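Local coordinates for 3-hydroxyacyl-CoA dehydrogenase (Burkholderia thailandensis, PDB 4XGN), which binds NAD and probably catalyses the NAD-dependent oxidation of 3-hydroxyacyl-CoA to 3-oxoacyl-CoA, as a short-chain dehydrogenase, at residues G28-L32 and Y231-R236; R190-I194 and I238-P242. One frame throughout, in Å; residues are numbered along the deposited sequence.

In the fold
Both contacts use helix 228-240, which packs against the seven-stranded parallel sheet of the Rossmann fold. Contact 1 joins its middle to helix 24-35, the helix that follows the first strand. It is partly buried: Thr29, Tyr231, Ala232 and Val235 lie inside, while Leu32, Met233 and Arg236 are partly exposed. Contact 2 ties the end of the helix to strand 189-196, and every touching residue there is buried. The chemistry differs accordingly. Contact 1 is mainly apolar packing of short side chains and one leucine between two helices; contact 2 adds a buried arginine that grips the helix end. Ile194 links them, because its side chain also packs on Tyr231, Leu234 and Val235.

Contact 1 of 2, residues G28-L32 and Y231-R236; sequences GTARL and YAMLVR
Leu32 and Thr29 of helix 24-35 pack on Ala232 of helix 228-240, one layer of helices over the parallel sheet of the Rossmann fold. Helix 24-35 is the one after the first strand, next to the dinucleotide site. The two axes approach to 8.7 Å and cross at -56°.

The methyl of Ala232 sits against the backbone of helix 24-35, with CB 3.7 Å from Thr29 CA and close to Gly28 O. The small residues Gly28 and Ala232 allow this close backbone approach, with the CA atoms of Thr29 and Ala232 4.5 Å apart. Apolar side-chain packing continues at Leu32. Its CG is anti to the backbone N (chi1 -179°), which carries the two methyls out to helix 228-240. CD1 reaches Ala232 CB at 3.8 Å and lies near Met233 N and CG. CD2 rests on the aliphatic part of Arg236, 3.8 Å from Arg236 CD, and the two side chains cross at about a right angle. The extended Arg236 chain continues past this methyl, and its NE forms a salt bridge with Glu240. On the sheet-facing side, Thr29 CG2 meets Val235 CG1 at 4.0 Å.

The polar groups at the interface find their partners elsewhere. Thr29 OG1 is hydrogen-bonded to Leu25 O within its own helix. Tyr231 OH is hydrogen-bonded to Thr151 OG1, and the Tyr231 side chain is about 6 Å from the bound NAD. Thr29 OG1 lies in the plane of the Tyr231 ring, at its edge, 3.3 Å from Tyr231 CE1.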
loop_
_atom_site.group_PDB
_atom_site.type_symbol
_atom_site.label_atom_id
_atom_site.label_comp_id
_atom_site.label_asym_id
_atom_site.label_seq_id
_atom_site.Cartn_x
_atom_site.Cartn_y
_atom_site.Cartn_z
ATOM N N GLY A 28 -5.781 -28.550 -0.184
ATOM C CA GLY A 28 -5.663 -28.392 1.256
ATOM C C GLY A 28 -6.881 -27.701 1.842
ATOM O O GLY A 28 -7.375 -28.082 2.920
ATOM N N THR A 29 -7.398 -26.721 1.101
ATOM C CA THR A 29 -8.619 -26.033 1.484
ATOM C C THR A 29 -9.820 -26.981 1.536
ATOM O O THR A 29 -10.598 -26.982 2.494
ATOM C CB THR A 29 -8.903 -24.836 0.556
ATOM O OG1 THR A 29 -7.796 -23.913 0.646
ATOM C CG2 THR A 29 -10.147 -24.070 1.006
ATOM N N ALA A 30 -9.949 -27.770 0.486
ATOM C CA ALA A 30 -10.995 -28.772 0.367
ATOM C C ALA A 30 -10.980 -29.719 1.546
ATOM O O ALA A 30 -12.032 -30.019 2.108
ATOM C CB ALA A 30 -10.855 -29.538 -0.953
ATOM N N ARG A 31 -9.797 -30.184 1.931
ATOM C CA ARG A 31 -9.650 -31.109 3.022
ATOM C C ARG A 31 -10.120 -30.484 4.315
ATOM O O ARG A 31 -10.901 -31.102 5.069
ATOM C CB ARG A 31 -8.221 -31.604 3.167
ATOM C CG ARG A 31 -7.742 -32.471 2.033
ATOM C CD ARG A 31 -6.299 -32.894 2.287
ATOM N NE ARG A 31 -5.769 -33.589 1.139
ATOM C CZ ARG A 31 -6.007 -34.837 0.819
ATOM N NH1 ARG A 31 -6.796 -35.617 1.564
ATOM N NH2 ARG A 31 -5.444 -35.313 -0.279
ATOM N N LEU A 32 -9.660 -29.264 4.582
ATOM C CA LEU A 32 -9.951 -28.631 5.849
ATOM C C LEU A 32 -11.432 -28.329 5.966
ATOM O O LEU A 32 -12.003 -28.548 7.043
ATOM C CB LEU A 32 -9.098 -27.359 6.056
ATOM C CG LEU A 32 -9.305 -26.619 7.383
ATOM C CD1 LEU A 32 -8.050 -25.856 7.751
ATOM C CD2 LEU A 32 -10.378 -25.546 7.332
ATOM N N TYR A 231 -2.685 -22.103 4.606
ATOM C CA TYR A 231 -3.527 -21.347 3.738
ATOM C C TYR A 231 -4.997 -21.591 4.052
ATOM O O TYR A 231 -5.816 -20.683 4.207
ATOM C CB TYR A 231 -3.204 -21.673 2.259
ATOM C CG TYR A 231 -4.172 -21.026 1.285
ATOM C CD1 TYR A 231 -5.319 -21.660 0.921
ATOM C CD2 TYR A 231 -3.920 -19.762 0.717
ATOM C CE1 TYR A 231 -6.216 -21.060 0.059
ATOM C CE2 TYR A 231 -4.808 -19.166 -0.163
ATOM C CZ TYR A 231 -5.971 -19.829 -0.483
ATOM O OH TYR A 231 -6.897 -19.283 -1.352
ATOM N N ALA A 232 -5.324 -22.879 4.172
ATOM C CA ALA A 232 -6.663 -23.257 4.438
ATOM C C ALA A 232 -7.198 -22.752 5.766
ATOM O O ALA A 232 -8.344 -22.368 5.826
ATOM C CB ALA A 232 -6.779 -24.759 4.390
ATOM N N MET A 233 -6.344 -22.678 6.777
ATOM C CA MET A 233 -6.732 -22.119 8.056
ATOM C C MET A 233 -7.177 -20.672 7.909
ATOM O O MET A 233 -8.161 -20.259 8.546
ATOM C CB MET A 233 -5.546 -22.112 9.034
ATOM C CG MET A 233 -5.142 -23.429 9.674
ATOM S SD MET A 233 -3.586 -23.086 10.580
ATOM C CE MET A 233 -4.202 -21.785 11.606
ATOM N N LEU A 234 -6.440 -19.892 7.086
ATOM C CA LEU A 234 -6.826 -18.516 6.878
ATOM C C LEU A 234 -8.120 -18.403 6.092
ATOM O O LEU A 234 -8.951 -17.536 6.360
ATOM C CB LEU A 234 -5.704 -17.725 6.190
ATOM C CG LEU A 234 -5.926 -16.214 6.006
ATOM C CD1 LEU A 234 -6.276 -15.507 7.284
ATOM C CD2 LEU A 234 -4.707 -15.640 5.315
ATOM N N VAL A 235 -8.324 -19.283 5.119
ATOM C CA VAL A 235 -9.610 -19.294 4.417
ATOM C C VAL A 235 -10.765 -19.479 5.452
ATOM O O VAL A 235 -11.799 -18.810 5.390
ATOM C CB VAL A 235 -9.686 -20.428 3.336
ATOM C CG1 VAL A 235 -11.096 -20.567 2.762
ATOM C CG2 VAL A 235 -8.709 -20.186 2.210
ATOM N N ARG A 236 -10.623 -20.460 6.333
ATOM C CA ARG A 236 -11.681 -20.707 7.341
ATOM C C ARG A 236 -11.931 -19.482 8.204
ATOM O O ARG A 236 -13.058 -19.122 8.471
ATOM C CB ARG A 236 -11.274 -21.898 8.202
ATOM C CG ARG A 236 -12.182 -22.126 9.386
ATOM C CD ARG A 236 -12.011 -23.479 10.034
ATOM N NE ARG A 236 -13.114 -23.640 10.970
ATOM C CZ ARG A 236 -13.428 -24.781 11.580
ATOM N NH1 ARG A 236 -12.657 -25.855 11.452
ATOM N NH2 ARG A 236 -14.497 -24.831 12.368
#

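Contact 2 of 2, residues R190-I194 and I238-P242; sequences RVMTI and IFENP
Arg190, at the start of the segment, reaches the end of helix 228-240 and binds its backbone carbonyls. A bend at chi3 (-74°) turns the guanidinium toward Ile238 O. That oxygen lies in the guanidinium plane and is gripped end-on by two nitrogens, at 2.8 Å from Arg190 NH1 and 3.1 Å from Arg190 NH2. NH2 also makes a weak bond to Phe239 O. Asn241 O and Pro242 CA lie over one face of the group. Glu144 forms a salt bridge with NH2, and Leu244 O accepts from NH1, so this buried charge has several partners. The positive group at the C-terminal end of the helix would also suit the helix dipole.

Met192 comes next on the same side of the strand. Its CG packs on Ile238 CG2 at 3.7 Å. Ile194 then meets the other branch of that residue, with Ile194 CG1 3.8 Å from Ile238 CD1. The forked Ile238 thus spans Met192 and Ile194. Asn241 and Pro242 also touch a second subunit. Helix 228-240 runs back along strand 189-196, roughly antiparallel to it, in the crossover that leads to strand 248-251. This is the alpha/beta layering of the Rossmann fold.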
loop_
_atom_site.group_PDB
_atom_site.type_symbol
_atom_site.label_atom_id
_atom_site.label_comp_id
_atom_site.label_asym_id
_atom_site.label_seq_id
_atom_site.Cartn_x
_atom_site.Cartn_y
_atom_site.Cartn_z
ATOM N N ARG A 190 -19.400 -11.218 1.271
ATOM C CA ARG A 190 -18.032 -10.698 1.554
ATOM C C ARG A 190 -17.020 -11.172 0.508
ATOM O O ARG A 190 -17.161 -12.251 -0.080
ATOM C CB ARG A 190 -17.586 -11.048 2.951
ATOM C CG ARG A 190 -18.415 -10.355 3.986
ATOM C CD ARG A 190 -17.868 -10.482 5.382
ATOM N NE ARG A 190 -18.101 -11.823 5.901
ATOM C CZ ARG A 190 -17.152 -12.748 6.076
ATOM N NH1 ARG A 190 -15.877 -12.553 5.730
ATOM N NH2 ARG A 190 -17.499 -13.910 6.603
ATOM N N VAL A 191 -16.031 -10.325 0.235
ATOM C CA VAL A 191 -15.040 -10.589 -0.802
ATOM C C VAL A 191 -13.679 -10.301 -0.218
ATOM O O VAL A 191 -13.415 -9.155 0.249
ATOM C CB VAL A 191 -15.289 -9.692 -2.015
ATOM C CG1 VAL A 191 -14.292 -9.971 -3.130
ATOM C CG2 VAL A 191 -16.760 -9.834 -2.460
ATOM N N MET A 192 -12.820 -11.317 -0.229
ATOM C CA MET A 192 -11.485 -11.198 0.360
ATOM C C MET A 192 -10.443 -11.851 -0.540
ATOM O O MET A 192 -10.746 -12.765 -1.351
ATOM C CB MET A 192 -11.454 -11.903 1.716
ATOM C CG MET A 192 -12.187 -11.202 2.860
ATOM S SD MET A 192 -11.331 -9.740 3.424
ATOM C CE MET A 192 -9.781 -10.413 3.951
ATOM N N THR A 193 -9.188 -11.451 -0.322
ATOM C CA THR A 193 -8.075 -12.050 -1.033
ATOM C C THR A 193 -6.960 -12.434 -0.050
ATOM O O THR A 193 -6.664 -11.663 0.874
ATOM C CB THR A 193 -7.560 -11.052 -2.119
ATOM O OG1 THR A 193 -8.629 -10.812 -3.054
ATOM C CG2 THR A 193 -6.378 -11.642 -2.847
ATOM N N ILE A 194 -6.332 -13.569 -0.296
ATOM C CA ILE A 194 -5.130 -14.036 0.388
ATOM C C ILE A 194 -3.991 -13.913 -0.622
ATOM O O ILE A 194 -4.149 -14.327 -1.765
ATOM C CB ILE A 194 -5.266 -15.490 0.887
ATOM C CG1 ILE A 194 -6.408 -15.593 1.932
ATOM C CG2 ILE A 194 -3.952 -15.944 1.551
ATOM C CD1 ILE A 194 -6.874 -17.025 2.239
ATOM N N ILE A 238 -11.528 -16.327 7.368
ATOM C CA ILE A 238 -12.282 -15.424 6.553
ATOM C C ILE A 238 -13.756 -15.803 6.461
ATOM O O ILE A 238 -14.626 -14.948 6.608
ATOM C CB ILE A 238 -11.675 -15.279 5.147
ATOM C CG1 ILE A 238 -10.317 -14.582 5.228
ATOM C CG2 ILE A 238 -12.700 -14.595 4.208
ATOM C CD1 ILE A 238 -9.452 -14.739 3.990
ATOM N N PHE A 239 -14.055 -17.088 6.234
ATOM C CA PHE A 239 -15.440 -17.535 6.297
ATOM C C PHE A 239 -16.108 -17.262 7.624
ATOM O O PHE A 239 -17.227 -16.806 7.614
ATOM C CB PHE A 239 -15.564 -19.032 5.927
ATOM C CG PHE A 239 -15.312 -19.353 4.465
ATOM C CD1 PHE A 239 -15.696 -18.504 3.455
ATOM C CD2 PHE A 239 -14.756 -20.583 4.114
ATOM C CE1 PHE A 239 -15.469 -18.837 2.113
ATOM C CE2 PHE A 239 -14.538 -20.935 2.788
ATOM C CZ PHE A 239 -14.880 -20.052 1.789
ATOM N N GLU A 240 -15.408 -17.467 8.738
ATOM C CA GLU A 240 -16.008 -17.339 10.066
ATOM C C GLU A 240 -15.969 -15.945 10.675
ATOM O O GLU A 240 -16.500 -15.773 11.766
ATOM C CB GLU A 240 -15.387 -18.375 11.009
ATOM C CG GLU A 240 -15.648 -19.808 10.517
ATOM C CD GLU A 240 -15.085 -20.915 11.401
ATOM O OE1 GLU A 240 -14.103 -20.700 12.150
ATOM O OE2 GLU A 240 -15.615 -22.036 11.331
ATOM N N ASN A 241 -15.326 -14.972 10.036
ATOM C CA ASN A 241 -15.224 -13.635 10.628
ATOM C C ASN A 241 -16.051 -12.636 9.840
ATOM O O ASN A 241 -15.644 -12.192 8.769
ATOM C CB ASN A 241 -13.778 -13.197 10.764
ATOM C CG ASN A 241 -13.620 -11.988 11.663
ATOM O OD1 ASN A 241 -14.491 -11.107 11.722
ATOM N ND2 ASN A 241 -12.504 -11.951 12.388
ATOM N N PRO A 242 -17.210 -12.247 10.376
ATOM C CA PRO A 242 -18.090 -11.355 9.628
ATOM C C PRO A 242 -17.536 -10.000 9.289
ATOM O O PRO A 242 -18.097 -9.341 8.417
ATOM C CB PRO A 242 -19.291 -11.219 10.557
ATOM C CG PRO A 242 -19.248 -12.447 11.348
ATOM C CD PRO A 242 -17.817 -12.569 11.680
#